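Local coordinates for regulatory protein PcrH (PDB 2XCC), which probably serves as a type III secretion class II chaperone, a tetratricopeptide-repeat protein that binds the translocators PopB and PopD before their export, at residues L58-Q63 and Q73-G78. Numbering follows the deposited sequence. Where two conformers were deposited one is given.
Sequences LGACRQ and QSYSYG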
ATOM      1  N   LEU A  58     -10.515  -2.615  -4.853  1.00 18.89           N
ATOM      2  CA  LEU A  58     -10.256  -1.156  -4.985  1.00 18.36           C
ATOM      3  C   LEU A  58      -9.603  -0.831  -6.358  1.00 19.36           C
ATOM      4  O   LEU A  58     -10.166  -0.113  -7.175  1.00 19.30           O
ATOM      5  CB  LEU A  58      -9.377  -0.715  -3.816  1.00 16.97           C
ATOM      6  CG  LEU A  58      -9.068   0.809  -3.906  1.00 22.97           C
ATOM      7  CD1 LEU A  58     -10.344   1.638  -3.895  1.00 21.45           C
ATOM      8  CD2 LEU A  58      -8.168   1.242  -2.759  1.00 20.73           C
ATOM      9  N   GLY A  59      -8.411  -1.395  -6.604  1.00 22.09           N
ATOM     10  CA  GLY A  59      -7.770  -1.413  -7.945  1.00 24.20           C
ATOM     11  C   GLY A  59      -8.733  -1.611  -9.128  1.00 25.43           C
ATOM     12  O   GLY A  59      -8.902  -0.721  -9.961  1.00 26.16           O
ATOM     13  N   ALA A  60      -9.388  -2.751  -9.189  1.00 25.09           N
ATOM     14  CA  ALA A  60     -10.286  -3.002 -10.302  1.00 26.17           C
ATOM     15  C   ALA A  60     -11.320  -1.876 -10.537  1.00 27.73           C
ATOM     16  O   ALA A  60     -11.494  -1.389 -11.679  1.00 28.72           O
ATOM     17  CB  ALA A  60     -10.915  -4.392 -10.128  1.00 25.91           C
ATOM     18  N   CYS A  61     -11.932  -1.372  -9.460  1.00 29.07           N
ATOM     19  CA  CYS A  61     -12.880  -0.260  -9.600  1.00 29.86           C
ATOM     20  C   CYS A  61     -12.252   0.947 -10.252  1.00 29.82           C
ATOM     21  O   CYS A  61     -12.852   1.576 -11.133  1.00 30.10           O
ATOM     22  CB  CYS A  61     -13.499   0.135  -8.230  1.00 30.00           C
ATOM     23  SG  CYS A  61     -14.445  -1.233  -7.522  1.00 30.78           S
ATOM     24  N   ARG A  62     -11.051   1.291  -9.795  1.00 30.99           N
ATOM     25  CA  ARG A  62     -10.312   2.418 -10.348  1.00 31.78           C
ATOM     26  C   ARG A  62      -9.933   2.171 -11.832  1.00 32.38           C
ATOM     27  O   ARG A  62     -10.009   3.091 -12.652  1.00 32.51           O
ATOM     28  CB  ARG A  62      -9.077   2.708  -9.503  1.00 31.42           C
ATOM     29  CG  ARG A  62      -9.441   3.417  -8.217  1.00 33.41           C
ATOM     30  CD  ARG A  62      -8.390   3.192  -7.178  1.00 32.83           C
ATOM     31  NE  ARG A  62      -8.621   4.053  -6.032  1.00 35.05           N
ATOM     32  CZ  ARG A  62      -7.701   4.343  -5.114  1.00 34.68           C
ATOM     33  NH1 ARG A  62      -6.488   3.837  -5.184  1.00 33.14           N
ATOM     34  NH2 ARG A  62      -7.989   5.170  -4.128  1.00 40.13           N
ATOM     35  N   GLN A  63      -9.572   0.924 -12.158  1.00 32.37           N
ATOM     36  CA  GLN A  63      -9.240   0.541 -13.520  1.00 34.29           C
ATOM     37  C   GLN A  63     -10.409   0.859 -14.460  1.00 35.21           C
ATOM     38  O   GLN A  63     -10.330   1.716 -15.343  1.00 35.85           O
ATOM     39  CB  GLN A  63      -8.915  -0.963 -13.563  1.00 33.74           C
ATOM     40  CG  GLN A  63      -7.550  -1.178 -13.969  1.00 33.14           C
ATOM     41  CD  GLN A  63      -7.253  -2.564 -14.452  1.00 28.28           C
ATOM     42  OE1 GLN A  63      -6.771  -3.406 -13.705  1.00 32.11           O
ATOM     43  NE2 GLN A  63      -7.510  -2.802 -15.694  1.00 28.78           N
ATOM     44  N   GLN A  73      -1.390   2.131  -7.652  1.00 33.53           N
ATOM     45  CA  GLN A  73      -1.160   2.139  -6.195  1.00 33.55           C
ATOM     46  C   GLN A  73      -1.872   0.986  -5.441  1.00 33.03           C
ATOM     47  O   GLN A  73      -1.197   0.302  -4.671  1.00 32.80           O
ATOM     48  CB  GLN A  73      -1.634   3.450  -5.607  1.00 34.33           C
ATOM     49  CG  GLN A  73      -0.640   4.569  -5.591  1.00 37.78           C
ATOM     50  CD  GLN A  73      -1.349   5.926  -5.568  1.00 43.42           C
ATOM     51  OE1 GLN A  73      -2.120   6.234  -4.649  1.00 46.43           O
ATOM     52  NE2 GLN A  73      -1.105   6.730  -6.587  1.00 42.50           N
ATOM     53  N   SER A  74      -3.194   0.746  -5.630  1.00 30.86           N
ATOM     54  CA  SER A  74      -3.807  -0.361  -4.860  1.00 30.77           C
ATOM     55  C   SER A  74      -3.118  -1.654  -5.167  1.00 28.77           C
ATOM     56  O   SER A  74      -2.739  -2.365  -4.254  1.00 28.62           O
ATOM     57  CB  SER A  74      -5.312  -0.563  -5.032  1.00 31.21           C
ATOM     58  OG  SER A  74      -5.952   0.663  -5.127  1.00 36.13           O
ATOM     59  N   TYR A  75      -2.963  -1.942  -6.454  1.00 29.13           N
ATOM     60  CA  TYR A  75      -2.410  -3.210  -6.906  1.00 29.01           C
ATOM     61  C   TYR A  75      -1.045  -3.464  -6.241  1.00 29.44           C
ATOM     62  O   TYR A  75      -0.787  -4.544  -5.649  1.00 29.49           O
ATOM     63  CB  TYR A  75      -2.326  -3.178  -8.416  1.00 29.26           C
ATOM     64  CG  TYR A  75      -3.684  -3.315  -9.125  1.00 26.56           C
ATOM     65  CD1 TYR A  75      -4.736  -4.017  -8.543  1.00 27.09           C
ATOM     66  CD2 TYR A  75      -3.893  -2.763 -10.394  1.00 24.28           C
ATOM     67  CE1 TYR A  75      -5.967  -4.170  -9.195  1.00 21.07           C
ATOM     68  CE2 TYR A  75      -5.134  -2.881 -11.041  1.00 25.03           C
ATOM     69  CZ  TYR A  75      -6.159  -3.611 -10.426  1.00 22.74           C
ATOM     70  OH  TYR A  75      -7.353  -3.794 -11.088  1.00 20.36           O
ATOM     71  N   SER A  76      -0.222  -2.430  -6.246  1.00 28.28           N
ATOM     72  CA  SER A  76       1.141  -2.531  -5.729  0.50 28.68           C
ATOM     73  C   SER A  76       1.186  -2.803  -4.234  1.00 28.68           C
ATOM     74  O   SER A  76       2.037  -3.563  -3.789  1.00 29.15           O
ATOM     75  CB  SER A  76       1.945  -1.270  -6.056  0.50 28.54           C
ATOM     76  OG  SER A  76       2.167  -1.161  -7.453  0.50 28.93           O
ATOM     77  N   TYR A  77       0.297  -2.171  -3.460  1.00 28.53           N
ATOM     78  CA  TYR A  77       0.247  -2.467  -2.059  1.00 29.24           C
ATOM     79  C   TYR A  77      -0.277  -3.904  -1.894  1.00 30.43           C
ATOM     80  O   TYR A  77       0.259  -4.668  -1.125  1.00 30.02           O
ATOM     81  CB  TYR A  77      -0.621  -1.465  -1.282  1.00 29.85           C
ATOM     82  CG  TYR A  77      -0.786  -1.880   0.172  1.00 29.99           C
ATOM     83  CD1 TYR A  77       0.253  -1.692   1.076  1.00 31.71           C
ATOM     84  CD2 TYR A  77      -1.955  -2.508   0.635  1.00 31.90           C
ATOM     85  CE1 TYR A  77       0.141  -2.053   2.399  1.00 28.44           C
ATOM     86  CE2 TYR A  77      -2.065  -2.898   1.998  1.00 32.15           C
ATOM     87  CZ  TYR A  77      -0.994  -2.640   2.852  1.00 30.48           C
ATOM     88  OH  TYR A  77      -1.000  -3.012   4.165  1.00 31.74           O
ATOM     89  N   GLY A  78      -1.316  -4.283  -2.627  1.00 31.85           N
ATOM     90  CA  GLY A  78      -1.820  -5.645  -2.501  1.00 34.35           C
ATOM     91  C   GLY A  78      -0.735  -6.672  -2.702  1.00 36.81           C
ATOM     92  O   GLY A  78      -0.655  -7.650  -1.938  1.00 37.16           O
TER
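With CG of Tyr75 anti to its own carbonyl carbon (chi1 -74°), the ring is carried across to the helix of residues 58-63 and laid over Gly59, whose CA sits 4.0 Å from the ring centroid in a CH-pi contact. Glycine suits this place because the phenol fills the position where a CB would project. The ring's far end reaches Gln63, whose chain, extended beyond CG, brings OE1 to the ring edge; Tyr75 OH donates to OE1 at 2.7 Å, tilted 30° from the carbonyl plane. Amide and ring stand nearly perpendicular, 81° apart.

Helices 52-64 and 68-81 run antiparallel as neighbours in a helical array consistent with the tetratricopeptide-repeat fold, their local axes 8.7 Å apart. Small residues permit this closeness: Gly59 CA and Ser74 CA approach to 5.1 Å. Ser74, short enough to face the neighbouring backbone, packs its OG against Leu58 CD2 at 3.3 Å. Leu58 CD2 also lies over the centre of one face of the Arg62 guanidinium, 3.9 Å above its plane. Arg62 suits its buried place by its long reach: NH1 bonds to Gln70 O and NE to Gln38 OE1, linking the pair to helix 34-47. Tyr75 and Gln63 both touch Cys95 of helix 87-99.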